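Side-chain contacts in putative transcription regulator (Lactobacillus plantarum, PDB 3K69), which probably binds DNA through a winged helix-turn-helix domain and regulates transcription, most likely as a dimer: residues L9-A14 and G80-L85; V13-I18 and F138-L143; N47-L52 and G66-D71. One frame throughout, in Å; residues are numbered along the deposited sequence.

Contact 1. Residues L9-A14 and G80-L85; sequences LDFSVA and GDLYDL. With DMS (dimethyl sulfoxide), chain C.
Phe11 and Tyr83 both extend from their helices with CG opposite the backbone N (chi1 179° in Phe11), which swings the two rings into the gap between helix 9-22 and helix 79-86, where they meet edge to face. The edge of Tyr83 is turned to the face of Phe11, its CD2 standing over the centre of the ring 3.8 Å above the plane. The ring planes lie at 58° to each other. The Phe11 ring also presses on the backbone of the opposite helix, with Phe11 CD1 3.6 Å from Tyr83 CA; the CA atoms of these two residues are also the nearest pair across the segments. One residue earlier on the helix, Leu82 packs its CG against Phe11 CE1 at 4.1 Å, while its branch CD1 turns to the methyl of Ala14. The contact thus joins the first helix of what is probably a winged helix-turn-helix domain to the helix that follows the wing, the short segments crossing at 133° with their axes 9.4 Å apart. It is entirely apolar across the interface and buried. Tyr135 of the long helix 111-136 stacks on the Tyr83 ring, and Phe124 of the second subunit packs on Phe11, which brings the aromatic pair to the dimer interface. At the far end of the tyrosine, Tyr83 OH donates to the O of a dimethyl sulfoxide, probably from the crystallisation liquor, in a bond modelled at only 2.4 Å, so short that its exact geometry is doubtful. The solvent sulfur lies in the plane of the tyrosine ring, at its edge.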
# COMPACT_ATOMS: atom_id res chain seq x y z
N LEU A 9 3.64 -11.05 0.81
CA LEU A 9 3.60 -12.29 0.02
C LEU A 9 2.47 -13.26 0.47
O LEU A 9 2.02 -14.13 -0.30
CB LEU A 9 4.95 -12.99 0.08
CG LEU A 9 5.25 -14.18 -0.83
CD1 LEU A 9 4.99 -13.92 -2.35
CD2 LEU A 9 6.69 -14.56 -0.59
N ASP A 10 1.97 -13.05 1.68
CA ASP A 10 0.99 -13.95 2.26
C ASP A 10 -0.30 -13.98 1.47
O ASP A 10 -0.94 -15.01 1.45
CB ASP A 10 0.67 -13.56 3.71
CG ASP A 10 1.80 -13.94 4.69
OD1 ASP A 10 2.71 -14.68 4.29
OD2 ASP A 10 1.77 -13.51 5.86
N PHE A 11 -0.75 -12.83 0.94
CA PHE A 11 -1.96 -12.81 0.15
C PHE A 11 -1.84 -13.77 -1.06
O PHE A 11 -2.72 -14.63 -1.29
CB PHE A 11 -2.30 -11.39 -0.32
CG PHE A 11 -3.57 -11.31 -1.20
CD1 PHE A 11 -4.82 -11.55 -0.65
CD2 PHE A 11 -3.50 -10.96 -2.52
CE1 PHE A 11 -5.96 -11.49 -1.43
CE2 PHE A 11 -4.64 -10.85 -3.29
CZ PHE A 11 -5.88 -11.13 -2.73
N SER A 12 -0.77 -13.63 -1.82
CA SER A 12 -0.52 -14.53 -2.96
C SER A 12 -0.40 -15.98 -2.54
O SER A 12 -0.90 -16.86 -3.22
CB SER A 12 0.73 -14.09 -3.72
OG SER A 12 0.99 -14.92 -4.86
N VAL A 13 0.27 -16.25 -1.43
CA VAL A 13 0.36 -17.62 -0.91
C VAL A 13 -1.04 -18.19 -0.69
O VAL A 13 -1.29 -19.32 -1.06
CB VAL A 13 1.19 -17.70 0.37
CG1 VAL A 13 1.11 -19.13 1.00
CG2 VAL A 13 2.63 -17.33 0.05
N ALA A 14 -1.95 -17.39 -0.11
CA ALA A 14 -3.32 -17.83 0.13
C ALA A 14 -4.11 -18.01 -1.16
O ALA A 14 -4.73 -19.02 -1.34
CB ALA A 14 -4.03 -16.92 1.05
N GLY A 80 -11.61 -9.33 -0.67
CA GLY A 80 -11.29 -8.38 0.33
C GLY A 80 -11.23 -8.93 1.72
O GLY A 80 -10.36 -8.55 2.47
N ASP A 81 -12.17 -9.79 2.07
CA ASP A 81 -12.07 -10.59 3.29
C ASP A 81 -10.75 -11.35 3.32
O ASP A 81 -10.04 -11.30 4.29
CB ASP A 81 -13.24 -11.58 3.40
CG ASP A 81 -14.56 -10.91 3.70
OD1 ASP A 81 -14.53 -9.74 4.12
OD2 ASP A 81 -15.62 -11.57 3.53
N LEU A 82 -10.39 -12.01 2.24
CA LEU A 82 -9.11 -12.74 2.19
C LEU A 82 -7.89 -11.81 2.36
O LEU A 82 -6.98 -12.11 3.15
CB LEU A 82 -9.02 -13.53 0.87
CG LEU A 82 -7.79 -14.43 0.75
CD1 LEU A 82 -7.77 -15.44 1.92
CD2 LEU A 82 -7.76 -15.13 -0.68
N TYR A 83 -7.91 -10.68 1.64
CA TYR A 83 -6.83 -9.67 1.71
C TYR A 83 -6.67 -9.17 3.16
O TYR A 83 -5.56 -9.09 3.67
CB TYR A 83 -7.09 -8.48 0.73
CG TYR A 83 -5.89 -7.56 0.63
CD1 TYR A 83 -5.67 -6.55 1.58
CD2 TYR A 83 -4.94 -7.76 -0.36
CE1 TYR A 83 -4.54 -5.76 1.53
CE2 TYR A 83 -3.77 -6.95 -0.43
CZ TYR A 83 -3.58 -5.96 0.53
OH TYR A 83 -2.45 -5.14 0.50
N ASP A 84 -7.80 -8.83 3.78
CA ASP A 84 -7.80 -8.28 5.11
C ASP A 84 -7.28 -9.29 6.13
O ASP A 84 -6.56 -8.93 7.07
CB ASP A 84 -9.18 -7.74 5.51
CG ASP A 84 -9.67 -6.57 4.65
OD1 ASP A 84 -8.88 -5.90 3.91
OD2 ASP A 84 -10.90 -6.35 4.69
N LEU A 85 -7.61 -10.57 5.92
CA LEU A 85 -7.10 -11.63 6.79
C LEU A 85 -5.60 -11.83 6.63
O LEU A 85 -4.88 -11.91 7.61
CB LEU A 85 -7.86 -12.95 6.57
CG LEU A 85 -7.49 -14.19 7.40
CD1 LEU A 85 -7.72 -13.97 8.92
CD2 LEU A 85 -8.25 -15.41 6.83
S DMS C . -0.32 -6.27 -2.23
O DMS C . -0.45 -5.20 -0.81
C1 DMS C . 0.62 -5.55 -3.59
C2 DMS C . 0.81 -7.64 -1.81

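Contact 2. Residues V13-I18 and F138-L143; sequences VAVHSI and FTMADL
Val15, on the first helix of the probable winged helix-turn-helix domain, meets Leu143 tip to tip: Val15 CG1 lies 3.7 Å from Leu143 CD2, and CD1 of the leucine is equally near the same methyl. Here helix 9-22 packs against helix 140-148, which follows the long helix 111-136 in the chain. The second partner is Met140, a selenomethionine, whose chain bends at both chi2 and chi3 (each -63°), a double bend that turns SE and CE to helix 9-22. Its methyl CE touches both the carbonyl oxygen of Val15 and the side chain of Ile18, 3.7 Å from Val15 O and 3.9 Å from Ile18 CG2, while SE passes near Val15 CG2. Both valine methyls are therefore engaged, and an alanine here would probably open a gap beside the Leu143 methyls and leave the selenium end of Met140 less firmly held. Further out, Leu82 and Leu79 of helix 79-86 pack on Val15 and on Met140 and Leu143 respectively, and Ile116 of the second subunit covers Val15 as well. The start of helix 140-148 is set by a capping box. Thr139 at the N-cap receives weak bonds at OG1 from the backbone N atoms of Ala141 and Asp142, and Thr139 N returns a bond of 2.7 Å to Asp142 OD2, which accepts through its anti lone pair. Within helix 9-22, Ser17 OG bonds back to Val13 O at 2.8 Å, reaching that oxygen from the face of the carbonyl plane opposite to Ser17 N.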
# COMPACT_ATOMS: atom_id res chain seq x y z
N VAL A 13 0.27 -16.25 -1.43
CA VAL A 13 0.36 -17.62 -0.91
C VAL A 13 -1.04 -18.19 -0.69
O VAL A 13 -1.29 -19.32 -1.06
CB VAL A 13 1.19 -17.70 0.37
CG1 VAL A 13 1.11 -19.13 1.00
CG2 VAL A 13 2.63 -17.33 0.05
N ALA A 14 -1.95 -17.39 -0.11
CA ALA A 14 -3.32 -17.83 0.13
C ALA A 14 -4.11 -18.01 -1.16
O ALA A 14 -4.73 -19.02 -1.34
CB ALA A 14 -4.03 -16.92 1.05
N VAL A 15 -4.06 -17.04 -2.05
CA VAL A 15 -4.68 -17.15 -3.33
C VAL A 15 -4.22 -18.37 -4.10
O VAL A 15 -5.04 -19.18 -4.55
CB VAL A 15 -4.46 -15.87 -4.19
CG1 VAL A 15 -4.94 -16.07 -5.58
CG2 VAL A 15 -5.15 -14.61 -3.57
N HIS A 16 -2.91 -18.50 -4.24
CA HIS A 16 -2.32 -19.61 -4.97
C HIS A 16 -2.69 -20.98 -4.33
O HIS A 16 -3.04 -21.95 -5.03
CB HIS A 16 -0.81 -19.39 -5.05
CG HIS A 16 -0.13 -20.21 -6.08
ND1 HIS A 16 1.03 -19.80 -6.71
CD2 HIS A 16 -0.43 -21.42 -6.60
CE1 HIS A 16 1.41 -20.73 -7.57
NE2 HIS A 16 0.53 -21.72 -7.53
N SER A 17 -2.67 -21.05 -2.99
CA SER A 17 -3.00 -22.29 -2.30
C SER A 17 -4.47 -22.68 -2.50
O SER A 17 -4.78 -23.85 -2.79
CB SER A 17 -2.65 -22.18 -0.80
OG SER A 17 -1.24 -22.06 -0.60
N ILE A 18 -5.38 -21.71 -2.34
CA ILE A 18 -6.80 -21.96 -2.63
C ILE A 18 -7.01 -22.43 -4.07
O ILE A 18 -7.76 -23.36 -4.31
CB ILE A 18 -7.68 -20.74 -2.32
CG1 ILE A 18 -7.57 -20.42 -0.81
CG2 ILE A 18 -9.14 -21.04 -2.72
CD1 ILE A 18 -8.07 -19.02 -0.39
N PHE A 138 -14.84 -8.10 -5.24
CA PHE A 138 -14.64 -9.35 -5.97
C PHE A 138 -14.61 -10.55 -5.06
O PHE A 138 -14.44 -10.42 -3.84
CB PHE A 138 -13.31 -9.35 -6.73
CG PHE A 138 -13.16 -8.19 -7.67
CD1 PHE A 138 -13.96 -8.09 -8.79
CD2 PHE A 138 -12.28 -7.17 -7.39
CE1 PHE A 138 -13.86 -6.98 -9.64
CE2 PHE A 138 -12.20 -6.07 -8.22
CZ PHE A 138 -12.97 -5.99 -9.35
N THR A 139 -14.69 -11.71 -5.70
CA THR A 139 -14.52 -13.00 -5.03
C THR A 139 -13.38 -13.75 -5.68
O THR A 139 -12.86 -13.35 -6.71
CB THR A 139 -15.77 -13.91 -5.10
OG1 THR A 139 -15.94 -14.41 -6.42
CG2 THR A 139 -17.04 -13.20 -4.62
N MSE A 140 -13.04 -14.87 -5.06
CA MSE A 140 -12.08 -15.79 -5.63
C MSE A 140 -12.54 -16.35 -6.98
O MSE A 140 -11.69 -16.74 -7.77
CB MSE A 140 -11.79 -16.96 -4.65
CG MSE A 140 -10.80 -16.64 -3.53
SE MSE A 140 -8.99 -16.19 -4.17
CE MSE A 140 -8.53 -17.96 -5.05
N ALA A 141 -13.87 -16.41 -7.23
CA ALA A 141 -14.37 -16.84 -8.52
C ALA A 141 -14.03 -15.80 -9.59
O ALA A 141 -13.74 -16.15 -10.71
CB ALA A 141 -15.92 -17.08 -8.47
N ASP A 142 -14.10 -14.51 -9.26
CA ASP A 142 -13.63 -13.44 -10.16
C ASP A 142 -12.14 -13.61 -10.43
O ASP A 142 -11.68 -13.40 -11.54
CB ASP A 142 -13.88 -12.06 -9.55
CG ASP A 142 -15.36 -11.77 -9.33
OD1 ASP A 142 -16.12 -11.87 -10.30
OD2 ASP A 142 -15.78 -11.45 -8.19
N LEU A 143 -11.36 -13.98 -9.41
CA LEU A 143 -9.93 -14.09 -9.59
C LEU A 143 -9.62 -15.27 -10.49
O LEU A 143 -8.80 -15.17 -11.38
CB LEU A 143 -9.17 -14.17 -8.26
CG LEU A 143 -7.62 -14.04 -8.31
CD1 LEU A 143 -7.10 -13.41 -7.02
CD2 LEU A 143 -6.93 -15.38 -8.58

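Contact 3. Residues N47-L52 and G66-D71; sequences NILSVL and GGYQLD
Leu49 lies against the ring of Tyr68 with its CB above the CZ-CE2 edge, 4.1 Å from the ring centroid and 30° off the normal, an off-centre CH-pi contact. This joins helix 46-54, by its place in the fold probably the recognition helix of a winged helix-turn-helix, to strand 67-69 of what is probably its two-stranded wing. The CB is thus nearer the hydroxyl end of the ring, and the branch CD1 lies obliquely beyond the CE2-CD2 side, 3.6 Å from Tyr68 CE2. In both residues CG is anti to the carbonyl carbon (chi1 -68° in Leu49, -63° in Tyr68); for the tyrosine this carries the ring out from the strand to the helix. Tyr68 CE1 comes near the carbonyl oxygen of Leu49. On its other branch, Leu49 packs into the domain against Ser17 of helix 9-22, and Leu34 of helix 31-38 touches the same side chain. The strand is held to its partner by backbone bonds of Gly67 with Thr61 and Gln69 with Thr59, and Ser31 adjoins the tyrosine. At the end of the ring, Tyr68 OH rests 3.8 Å from Leu49 CB and 4.0 Å from Ser50 N.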
# COMPACT_ATOMS: atom_id res chain seq x y z
N ASN A 47 2.32 -21.10 8.14
CA ASN A 47 1.52 -20.16 8.90
C ASN A 47 0.26 -19.74 8.17
O ASN A 47 -0.80 -19.70 8.77
CB ASN A 47 2.32 -18.92 9.31
CG ASN A 47 1.50 -17.98 10.17
OD1 ASN A 47 1.16 -18.31 11.30
ND2 ASN A 47 1.15 -16.82 9.62
N ILE A 48 0.38 -19.40 6.89
CA ILE A 48 -0.80 -18.97 6.13
C ILE A 48 -1.83 -20.11 5.97
O ILE A 48 -3.02 -19.87 6.10
CB ILE A 48 -0.39 -18.35 4.76
CG1 ILE A 48 0.16 -16.96 5.01
CG2 ILE A 48 -1.62 -18.22 3.81
CD1 ILE A 48 -0.89 -16.00 5.66
N LEU A 49 -1.37 -21.33 5.71
CA LEU A 49 -2.27 -22.47 5.56
C LEU A 49 -3.03 -22.70 6.89
O LEU A 49 -4.21 -23.00 6.87
CB LEU A 49 -1.53 -23.71 5.12
CG LEU A 49 -0.94 -23.71 3.71
CD1 LEU A 49 -0.15 -25.02 3.49
CD2 LEU A 49 -2.00 -23.54 2.64
N SER A 50 -2.32 -22.51 8.00
CA SER A 50 -2.90 -22.62 9.34
C SER A 50 -3.95 -21.54 9.58
O SER A 50 -5.05 -21.85 10.02
CB SER A 50 -1.79 -22.54 10.38
OG SER A 50 -2.31 -22.21 11.63
N VAL A 51 -3.63 -20.30 9.22
CA VAL A 51 -4.58 -19.17 9.32
C VAL A 51 -5.84 -19.43 8.45
O VAL A 51 -6.98 -19.17 8.87
CB VAL A 51 -3.89 -17.81 8.95
CG1 VAL A 51 -4.89 -16.67 8.88
CG2 VAL A 51 -2.83 -17.47 9.98
N LEU A 52 -5.66 -19.95 7.25
CA LEU A 52 -6.81 -20.23 6.38
C LEU A 52 -7.68 -21.34 6.98
O LEU A 52 -8.90 -21.24 6.99
CB LEU A 52 -6.32 -20.63 5.00
CG LEU A 52 -5.74 -19.50 4.14
CD1 LEU A 52 -5.21 -20.15 2.83
CD2 LEU A 52 -6.79 -18.37 3.86
N GLY A 66 -2.60 -37.33 5.49
CA GLY A 66 -3.40 -36.15 5.87
C GLY A 66 -3.08 -34.97 4.95
O GLY A 66 -2.31 -35.10 3.99
N GLY A 67 -3.63 -33.81 5.28
CA GLY A 67 -3.36 -32.63 4.50
C GLY A 67 -4.59 -31.77 4.37
O GLY A 67 -5.65 -32.13 4.88
N TYR A 68 -4.42 -30.69 3.63
CA TYR A 68 -5.46 -29.71 3.39
C TYR A 68 -6.36 -30.07 2.24
O TYR A 68 -5.96 -30.67 1.25
CB TYR A 68 -4.83 -28.34 3.15
CG TYR A 68 -4.06 -27.82 4.35
CD1 TYR A 68 -4.73 -27.30 5.45
CD2 TYR A 68 -2.66 -27.88 4.40
CE1 TYR A 68 -4.04 -26.83 6.55
CE2 TYR A 68 -1.95 -27.40 5.53
CZ TYR A 68 -2.66 -26.88 6.61
OH TYR A 68 -2.01 -26.44 7.75
N GLN A 69 -7.60 -29.66 2.37
CA GLN A 69 -8.58 -29.95 1.37
C GLN A 69 -9.58 -28.77 1.32
O GLN A 69 -9.85 -28.07 2.32
CB GLN A 69 -9.23 -31.31 1.65
CG GLN A 69 -10.15 -31.80 0.53
CD GLN A 69 -10.58 -33.27 0.72
OE1 GLN A 69 -10.79 -33.72 1.84
NE2 GLN A 69 -10.67 -34.00 -0.38
N LEU A 70 -10.02 -28.46 0.12
CA LEU A 70 -11.00 -27.43 -0.11
C LEU A 70 -12.29 -28.12 -0.44
O LEU A 70 -12.34 -28.91 -1.37
CB LEU A 70 -10.57 -26.54 -1.28
CG LEU A 70 -11.42 -25.34 -1.57
CD1 LEU A 70 -11.39 -24.32 -0.43
CD2 LEU A 70 -11.07 -24.65 -2.98
N ASP A 71 -13.35 -27.76 0.28
CA ASP A 71 -14.68 -28.24 -0.03
C ASP A 71 -15.71 -27.12 -0.05
O ASP A 71 -16.90 -27.40 -0.02
CB ASP A 71 -15.12 -29.40 0.90
CG ASP A 71 -15.17 -29.01 2.38
OD1 ASP A 71 -15.19 -27.80 2.71
OD2 ASP A 71 -15.19 -29.91 3.25

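Contacts 1 and 2 are both buried and both start from helix 9-22, sharing Val13 and Ala14; contact 3, about 14 Å from each of them between centres, is only partly buried. The first two meet at Leu82, whose CD2 lies 3.9 Å from Met140 SE, and both touch the second subunit, whereas contact 3 has no neighbour from that chain. Their chemistry follows their places: an aromatic pair flanked by leucine and alanine in contact 1, aliphatic and selenomethionine packing in contact 2, and one leucine on a tyrosine toward the probable wing in contact 3. Helix 46-54 ties the third to the others through Leu52 on Ala14 and Leu82, and Leu49 on Ser17.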